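Local coordinates for CurH (Lyngbya majuscula, PDB 3KG7), which probably catalyses the removal of water from acyl-carrier-bound beta-hydroxyacyl intermediates, as a dehydratase domain of the curacin polyketide synthase, at residues V52-M57 with Q118-S123; W226-V231 with N279-K284. All coordinates share one frame; numbering follows the deposited sequence.

Contact 1: V52-M57 with Q118-S123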
ATOM      1  N   VAL C  52      16.125  16.298   7.317  1.00 82.42           N
ATOM      2  CA  VAL C  52      16.317  15.363   8.438  1.00 83.32           C
ATOM      3  C   VAL C  52      15.019  14.728   8.981  1.00 84.24           C
ATOM      4  O   VAL C  52      15.068  13.708   9.673  1.00 87.90           O
ATOM      5  CB  VAL C  52      17.175  15.957   9.597  1.00 83.35           C
ATOM      6  CG1 VAL C  52      18.593  16.262   9.111  1.00 81.24           C
ATOM      7  CG2 VAL C  52      16.512  17.189  10.227  1.00 81.75           C
ATOM      8  N   SER C  53      13.871  15.313   8.641  1.00 82.40           N
ATOM      9  CA  SER C  53      12.564  14.772   9.032  1.00 80.66           C
ATOM     10  C   SER C  53      12.373  13.359   8.534  1.00 80.91           C
ATOM     11  O   SER C  53      11.781  12.521   9.218  1.00 83.25           O
ATOM     12  CB  SER C  53      11.426  15.635   8.493  1.00 78.54           C
ATOM     13  OG  SER C  53      11.609  16.981   8.871  1.00 81.51           O
ATOM     14  N   TYR C  54      12.866  13.096   7.333  1.00 79.96           N
ATOM     15  CA  TYR C  54      12.722  11.768   6.743  1.00 80.65           C
ATOM     16  C   TYR C  54      13.552  10.728   7.479  1.00 81.59           C
ATOM     17  O   TYR C  54      13.144   9.574   7.568  1.00 82.33           O
ATOM     18  CB  TYR C  54      13.021  11.807   5.242  1.00 78.27           C
ATOM     19  CG  TYR C  54      12.228  12.894   4.560  1.00 78.09           C
ATOM     20  CD1 TYR C  54      10.837  12.900   4.613  1.00 78.53           C
ATOM     21  CD2 TYR C  54      12.865  13.935   3.887  1.00 77.78           C
ATOM     22  CE1 TYR C  54      10.101  13.913   4.009  1.00 79.36           C
ATOM     23  CE2 TYR C  54      12.137  14.935   3.270  1.00 77.26           C
ATOM     24  CZ  TYR C  54      10.762  14.922   3.338  1.00 76.84           C
ATOM     25  OH  TYR C  54      10.041  15.909   2.730  1.00 77.47           O
ATOM     26  N   ILE C  55      14.689  11.150   8.035  1.00 81.16           N
ATOM     27  CA  ILE C  55      15.487  10.277   8.880  1.00 80.37           C
ATOM     28  C   ILE C  55      14.659   9.934  10.110  1.00 81.99           C
ATOM     29  O   ILE C  55      14.558   8.761  10.494  1.00 84.32           O
ATOM     30  CB  ILE C  55      16.834  10.908   9.306  1.00 79.77           C
ATOM     31  CG1 ILE C  55      17.571  11.503   8.099  1.00 80.00           C
ATOM     32  CG2 ILE C  55      17.707   9.851   9.996  1.00 78.82           C
ATOM     33  CD1 ILE C  55      18.733  12.417   8.450  1.00 79.73           C
ATOM     34  N   ALA C  56      14.061  10.965  10.710  1.00 80.08           N
ATOM     35  CA  ALA C  56      13.161  10.809  11.842  1.00 80.08           C
ATOM     36  C   ALA C  56      12.094   9.776  11.539  1.00 82.43           C
ATOM     37  O   ALA C  56      11.862   8.867  12.342  1.00 84.34           O
ATOM     38  CB  ALA C  56      12.520  12.123  12.169  1.00 77.59           C
HETATM   39  N   MSE C  57      11.466   9.911  10.372  1.00 85.02           N
HETATM   40  CA  MSE C  57      10.377   9.013   9.968  1.00 90.33           C
HETATM   41  C   MSE C  57      10.845   7.567   9.836  1.00 85.86           C
HETATM   42  O   MSE C  57      10.186   6.638  10.304  1.00 83.15           O
HETATM   43  CB  MSE C  57       9.752   9.478   8.656  1.00 90.32           C
HETATM   44  CG  MSE C  57       8.980  10.762   8.788  1.00 96.32           C
HETATM   45 SE   MSE C  57       8.246  11.314   7.079  1.00102.53          SE
HETATM   46  CE  MSE C  57       6.658  10.190   7.006  1.00100.12           C
ATOM     47  N   GLN C 118      10.131  13.102  -5.673  1.00 78.96           N
ATOM     48  CA  GLN C 118      10.893  12.454  -4.617  1.00 77.60           C
ATOM     49  C   GLN C 118      11.574  13.490  -3.727  1.00 77.83           C
ATOM     50  O   GLN C 118      12.088  14.494  -4.209  1.00 79.98           O
ATOM     51  CB  GLN C 118      11.905  11.467  -5.199  1.00 75.96           C
ATOM     52  CG  GLN C 118      12.291  10.343  -4.226  1.00 78.55           C
ATOM     53  CD  GLN C 118      13.449   9.490  -4.715  1.00 77.60           C
ATOM     54  OE1 GLN C 118      13.610   9.270  -5.918  1.00 78.13           O
ATOM     55  NE2 GLN C 118      14.266   9.005  -3.778  1.00 76.43           N
ATOM     56  N   HIS C 119      11.574  13.239  -2.427  1.00 77.88           N
ATOM     57  CA  HIS C 119      12.167  14.163  -1.481  1.00 77.73           C
ATOM     58  C   HIS C 119      13.397  13.583  -0.788  1.00 79.52           C
ATOM     59  O   HIS C 119      14.318  14.325  -0.414  1.00 81.10           O
ATOM     60  CB  HIS C 119      11.113  14.620  -0.477  1.00 75.24           C
ATOM     61  CG  HIS C 119       9.906  15.221  -1.124  1.00 74.20           C
ATOM     62  ND1 HIS C 119       9.936  16.442  -1.765  1.00 73.63           N
ATOM     63  CD2 HIS C 119       8.639  14.763  -1.245  1.00 72.78           C
ATOM     64  CE1 HIS C 119       8.738  16.710  -2.250  1.00 74.05           C
ATOM     65  NE2 HIS C 119       7.933  15.708  -1.945  1.00 74.82           N
ATOM     66  N   ALA C 120      13.418  12.258  -0.638  1.00 78.75           N
ATOM     67  CA  ALA C 120      14.497  11.602   0.085  1.00 79.92           C
ATOM     68  C   ALA C 120      14.726  10.140  -0.308  1.00 80.32           C
ATOM     69  O   ALA C 120      13.802   9.443  -0.737  1.00 82.09           O
ATOM     70  CB  ALA C 120      14.263  11.712   1.589  1.00 80.13           C
ATOM     71  N   SER C 121      15.976   9.700  -0.159  1.00 80.01           N
ATOM     72  CA  SER C 121      16.336   8.290  -0.257  1.00 80.56           C
ATOM     73  C   SER C 121      17.383   7.981   0.801  1.00 81.30           C
ATOM     74  O   SER C 121      18.174   8.855   1.164  1.00 81.40           O
ATOM     75  CB  SER C 121      16.901   7.967  -1.640  1.00 80.45           C
ATOM     76  OG  SER C 121      17.993   8.817  -1.945  1.00 80.67           O
HETATM   77  N   MSE C 122      17.384   6.749   1.292  1.00 83.12           N
HETATM   78  CA  MSE C 122      18.406   6.292   2.237  1.00 88.35           C
HETATM   79  C   MSE C 122      18.339   4.782   2.428  1.00 84.67           C
HETATM   80  O   MSE C 122      17.408   4.129   1.951  1.00 83.58           O
HETATM   81  CB  MSE C 122      18.268   6.997   3.589  1.00 90.18           C
HETATM   82  CG  MSE C 122      17.031   6.604   4.371  1.00 95.45           C
HETATM   83 SE   MSE C 122      16.281   8.098   5.376  1.00103.34          SE
HETATM   84  CE  MSE C 122      15.714   9.214   3.873  1.00 98.32           C
ATOM     85  N   SER C 123      19.334   4.241   3.122  1.00 83.22           N
ATOM     86  CA  SER C 123      19.355   2.834   3.483  1.00 82.02           C
ATOM     87  C   SER C 123      19.418   2.692   4.988  1.00 83.69           C
ATOM     88  O   SER C 123      20.208   3.372   5.661  1.00 83.07           O
ATOM     89  CB  SER C 123      20.553   2.121   2.859  1.00 81.90           C
ATOM     90  OG  SER C 123      20.285   1.700   1.528  1.00 82.62           O
TER

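Contact 2: W226-V231 with N279-K284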
ATOM      1  N   TRP C 226      21.127  27.766   2.712  1.00 84.95           N
ATOM      2  CA  TRP C 226      21.967  26.564   2.732  1.00 84.73           C
ATOM      3  C   TRP C 226      21.095  25.328   2.980  1.00 83.21           C
ATOM      4  O   TRP C 226      20.751  25.032   4.130  1.00 81.75           O
ATOM      5  CB  TRP C 226      23.020  26.653   3.845  1.00 87.28           C
ATOM      6  CG  TRP C 226      24.236  27.500   3.565  1.00 88.28           C
ATOM      7  CD1 TRP C 226      24.488  28.751   4.055  1.00 89.44           C
ATOM      8  CD2 TRP C 226      25.382  27.141   2.777  1.00 88.87           C
ATOM      9  NE1 TRP C 226      25.710  29.203   3.607  1.00 89.68           N
ATOM     10  CE2 TRP C 226      26.279  28.234   2.823  1.00 89.64           C
ATOM     11  CE3 TRP C 226      25.732  26.009   2.030  1.00 89.10           C
ATOM     12  CZ2 TRP C 226      27.510  28.229   2.147  1.00 89.19           C
ATOM     13  CZ3 TRP C 226      26.961  26.003   1.358  1.00 89.19           C
ATOM     14  CH2 TRP C 226      27.831  27.108   1.422  1.00 88.97           C
ATOM     15  N   ALA C 227      20.748  24.613   1.909  1.00 81.66           N
ATOM     16  CA  ALA C 227      19.873  23.433   1.991  1.00 82.54           C
ATOM     17  C   ALA C 227      20.638  22.142   2.258  1.00 82.78           C
ATOM     18  O   ALA C 227      21.622  21.856   1.568  1.00 83.42           O
ATOM     19  CB  ALA C 227      19.057  23.284   0.725  1.00 82.51           C
ATOM     20  N   PRO C 228      20.196  21.364   3.266  1.00 81.57           N
ATOM     21  CA  PRO C 228      20.716  20.016   3.463  1.00 80.12           C
ATOM     22  C   PRO C 228      20.649  19.216   2.166  1.00 78.46           C
ATOM     23  O   PRO C 228      19.630  19.230   1.479  1.00 76.79           O
ATOM     24  CB  PRO C 228      19.771  19.429   4.513  1.00 81.84           C
ATOM     25  CG  PRO C 228      19.316  20.610   5.297  1.00 82.95           C
ATOM     26  CD  PRO C 228      19.210  21.731   4.301  1.00 82.20           C
ATOM     27  N   TRP C 229      21.739  18.533   1.835  1.00 78.43           N
ATOM     28  CA  TRP C 229      21.855  17.858   0.547  1.00 78.12           C
ATOM     29  C   TRP C 229      22.106  16.353   0.667  1.00 77.60           C
ATOM     30  O   TRP C 229      21.551  15.556  -0.095  1.00 77.22           O
ATOM     31  CB  TRP C 229      22.942  18.529  -0.297  1.00 78.19           C
ATOM     32  CG  TRP C 229      23.164  17.884  -1.631  1.00 78.17           C
ATOM     33  CD1 TRP C 229      22.210  17.548  -2.555  1.00 78.02           C
ATOM     34  CD2 TRP C 229      24.425  17.506  -2.200  1.00 78.31           C
ATOM     35  NE1 TRP C 229      22.800  16.979  -3.657  1.00 78.35           N
ATOM     36  CE2 TRP C 229      24.158  16.941  -3.467  1.00 78.69           C
ATOM     37  CE3 TRP C 229      25.754  17.586  -1.759  1.00 78.27           C
ATOM     38  CZ2 TRP C 229      25.175  16.458  -4.303  1.00 78.82           C
ATOM     39  CZ3 TRP C 229      26.765  17.102  -2.590  1.00 78.24           C
ATOM     40  CH2 TRP C 229      26.467  16.548  -3.849  1.00 78.33           C
ATOM     41  N   ARG C 230      22.963  15.974   1.608  1.00 78.23           N
ATOM     42  CA  ARG C 230      23.179  14.568   1.929  1.00 78.90           C
ATOM     43  C   ARG C 230      23.784  14.387   3.317  1.00 78.60           C
ATOM     44  O   ARG C 230      24.407  15.304   3.865  1.00 79.58           O
ATOM     45  CB  ARG C 230      24.016  13.855   0.849  1.00 79.94           C
ATOM     46  CG  ARG C 230      25.501  14.176   0.836  1.00 81.35           C
ATOM     47  CD  ARG C 230      26.238  13.319  -0.192  1.00 82.94           C
ATOM     48  NE  ARG C 230      27.505  13.937  -0.599  1.00 86.76           N
ATOM     49  CZ  ARG C 230      28.299  13.496  -1.575  1.00 86.71           C
ATOM     50  NH1 ARG C 230      27.991  12.412  -2.280  1.00 87.29           N
ATOM     51  NH2 ARG C 230      29.418  14.148  -1.847  1.00 86.89           N
ATOM     52  N   VAL C 231      23.569  13.199   3.879  1.00 78.59           N
ATOM     53  CA  VAL C 231      24.122  12.799   5.170  1.00 78.43           C
ATOM     54  C   VAL C 231      24.736  11.414   5.003  1.00 78.89           C
ATOM     55  O   VAL C 231      24.056  10.483   4.572  1.00 80.96           O
ATOM     56  CB  VAL C 231      23.029  12.744   6.271  1.00 78.03           C
ATOM     57  CG1 VAL C 231      23.608  12.228   7.592  1.00 77.92           C
ATOM     58  CG2 VAL C 231      22.392  14.106   6.471  1.00 76.61           C
ATOM     59  N   ASN C 279      26.845  11.968  10.876  1.00 82.07           N
ATOM     60  CA  ASN C 279      28.115  12.116  10.162  1.00 83.64           C
ATOM     61  C   ASN C 279      27.956  12.602   8.729  1.00 82.62           C
ATOM     62  O   ASN C 279      27.093  12.134   7.986  1.00 83.04           O
ATOM     63  CB  ASN C 279      28.921  10.815  10.171  1.00 85.52           C
ATOM     64  CG  ASN C 279      29.289  10.370  11.564  1.00 88.01           C
ATOM     65  OD1 ASN C 279      30.060  11.033  12.257  1.00 89.40           O
ATOM     66  ND2 ASN C 279      28.741   9.233  11.984  1.00 89.02           N
ATOM     67  N   GLY C 280      28.811  13.543   8.350  1.00 81.71           N
ATOM     68  CA  GLY C 280      28.830  14.062   6.990  1.00 81.52           C
ATOM     69  C   GLY C 280      27.591  14.843   6.606  1.00 81.42           C
ATOM     70  O   GLY C 280      27.168  14.796   5.451  1.00 81.30           O
ATOM     71  N   PHE C 281      27.016  15.557   7.578  1.00 80.25           N
ATOM     72  CA  PHE C 281      25.856  16.421   7.339  1.00 79.69           C
ATOM     73  C   PHE C 281      26.232  17.541   6.375  1.00 79.83           C
ATOM     74  O   PHE C 281      26.937  18.484   6.748  1.00 79.93           O
ATOM     75  CB  PHE C 281      25.310  17.002   8.655  1.00 79.13           C
ATOM     76  CG  PHE C 281      24.059  17.837   8.483  1.00 79.66           C
ATOM     77  CD1 PHE C 281      24.117  19.228   8.545  1.00 80.04           C
ATOM     78  CD2 PHE C 281      22.820  17.232   8.254  1.00 79.28           C
ATOM     79  CE1 PHE C 281      22.953  20.008   8.378  1.00 80.24           C
ATOM     80  CE2 PHE C 281      21.656  18.007   8.091  1.00 78.71           C
ATOM     81  CZ  PHE C 281      21.726  19.394   8.155  1.00 77.65           C
ATOM     82  N   THR C 282      25.759  17.430   5.137  1.00 79.45           N
ATOM     83  CA  THR C 282      26.183  18.338   4.078  1.00 81.08           C
ATOM     84  C   THR C 282      25.075  19.306   3.652  1.00 82.81           C
ATOM     85  O   THR C 282      23.949  18.893   3.348  1.00 84.97           O
ATOM     86  CB  THR C 282      26.707  17.552   2.860  1.00 81.75           C
ATOM     87  OG1 THR C 282      27.634  16.548   3.296  1.00 83.05           O
ATOM     88  CG2 THR C 282      27.404  18.483   1.879  1.00 81.09           C
ATOM     89  N   VAL C 283      25.400  20.595   3.650  1.00 81.89           N
ATOM     90  CA  VAL C 283      24.496  21.612   3.125  1.00 82.89           C
ATOM     91  C   VAL C 283      25.041  22.158   1.806  1.00 83.39           C
ATOM     92  O   VAL C 283      26.249  22.165   1.583  1.00 83.60           O
ATOM     93  CB  VAL C 283      24.246  22.763   4.139  1.00 82.97           C
ATOM     94  CG1 VAL C 283      23.455  22.252   5.345  1.00 82.69           C
ATOM     95  CG2 VAL C 283      25.562  23.412   4.582  1.00 80.76           C
ATOM     96  N   LYS C 284      24.145  22.587   0.926  1.00 84.90           N
ATOM     97  CA  LYS C 284      24.548  23.202  -0.335  1.00 86.27           C
ATOM     98  C   LYS C 284      23.690  24.433  -0.616  1.00 87.79           C
ATOM     99  O   LYS C 284      22.505  24.471  -0.262  1.00 89.74           O
ATOM    100  CB  LYS C 284      24.459  22.196  -1.489  1.00 86.60           C
ATOM    101  CG  LYS C 284      25.126  22.656  -2.788  1.00 86.08           C
ATOM    102  CD  LYS C 284      24.936  21.650  -3.919  1.00 86.80           C
ATOM    103  CE  LYS C 284      23.539  21.731  -4.523  1.00 87.97           C
ATOM    104  NZ  LYS C 284      23.410  20.885  -5.741  1.00 88.00           N
TER

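Contact 1: V52-M57 with Q118-S123
Y54 faces A120 and M122 where helix 52-57 runs across strand 118-123, the axes 8.8 Å apart at closest and crossing at -54°. The backbones come nearest at Y54 and A120, with 6.9 Å between the two CA atoms. No hydrogen bond joins the segments; the contact is made by packing, of side chain on side chain and, at M122, of side chain on helix backbone.

With CG beside its backbone N (chi1 -51°), the ring of Y54 extends along the strand, and its CD2 lies 3.5 Å from CB of A120, where the small methyl leaves room for the phenol. OH of Y54 rests against CB of H119, 3.6 Å away. H119 and A120 can both point to the helix because they form a classic beta bulge opposite V105. The arrangement is that of a hotdog fold, in which a central helix is wrapped by a curved antiparallel sheet. The imidazole of H119 is held by hydrogen bonds at both nitrogens, ND1 to the carbonyl of Q75 and NE2 to the hydroxyl of S107.

Two residues along from A120, the selenomethionine M122 bends at chi2 and chi3, laying its flexible end against the helix. Its CE comes within 4.0 Å of CB of Y54, while its SE lies 4.2 Å from CA of I55. The side chain of I55 packs on I71 of strand 66-73, as does M122.

Contact 2: W226-V231 with N279-K284
A227 and K284 form a hydrogen-bonded antiparallel pair, K284 N reaching A227 O at 2.7 Å and A227 N returning the bond to K284 O. The next pair, P228 with V283, is a non-hydrogen-bonded one, so it needs no N-H from the proline towards this strand. Beyond it W229 and R230 both face T282, a classic beta bulge: W229 N binds T282 O, and T282 N meets R230 O almost straight along its C=O bond.

The tight side is apolar. CZ of F281 lies 3.9 Å from CG of P228, the two side chains pointing the same way, and its CD2 meets CG2 of V231 at 3.6 Å. V283 sends CG2 to within 3.6 Å of CE3 of W226, crossing that side chain at about a right angle.

The other side is looser and reaches solvent at R230. K284, bent at chi3 (77°), brings NZ over one face of W229, 4.7 Å from the centroid of its five-membered ring, in a cation-pi contact. R230 takes the opposite face, its CG above the rim and its guanidinium lying over CH2. At the edge of the same ring sits CG2 of T282, whose OG1 donates to the carbonyl of G280, 2.8 Å away. A valine in place of T282 would probably leave that carbonyl without its hydroxyl partner and the corner less firmly held. At this corner G280 takes a positive phi (67°), easily adopted without a side chain, and with F281 makes a G1 bulge opposite Y263. Such neighbouring long, bulged antiparallel strands belong to the strongly curved sheet of a hotdog, here the second of the double hotdog.

Overall arrangement
Contact 1 sets a helix against the sheet in the first hotdog, whereas contact 2 pairs two strands in the second. Their centres are about 13 Å apart, yet they touch directly, CG1 of V52 packing 3.7 Å from CE2 of F281. Strand 66-73 bridges them: it lies between strands 117-124 and 225-236, and I71 is touched by I55 and M122 from contact 1 and by V231 from contact 2. V52 also meets I205 and D206 of helix 202-207, which brings contact 1 to the region between the two hotdogs, where dehydratases of this fold generally have their active site.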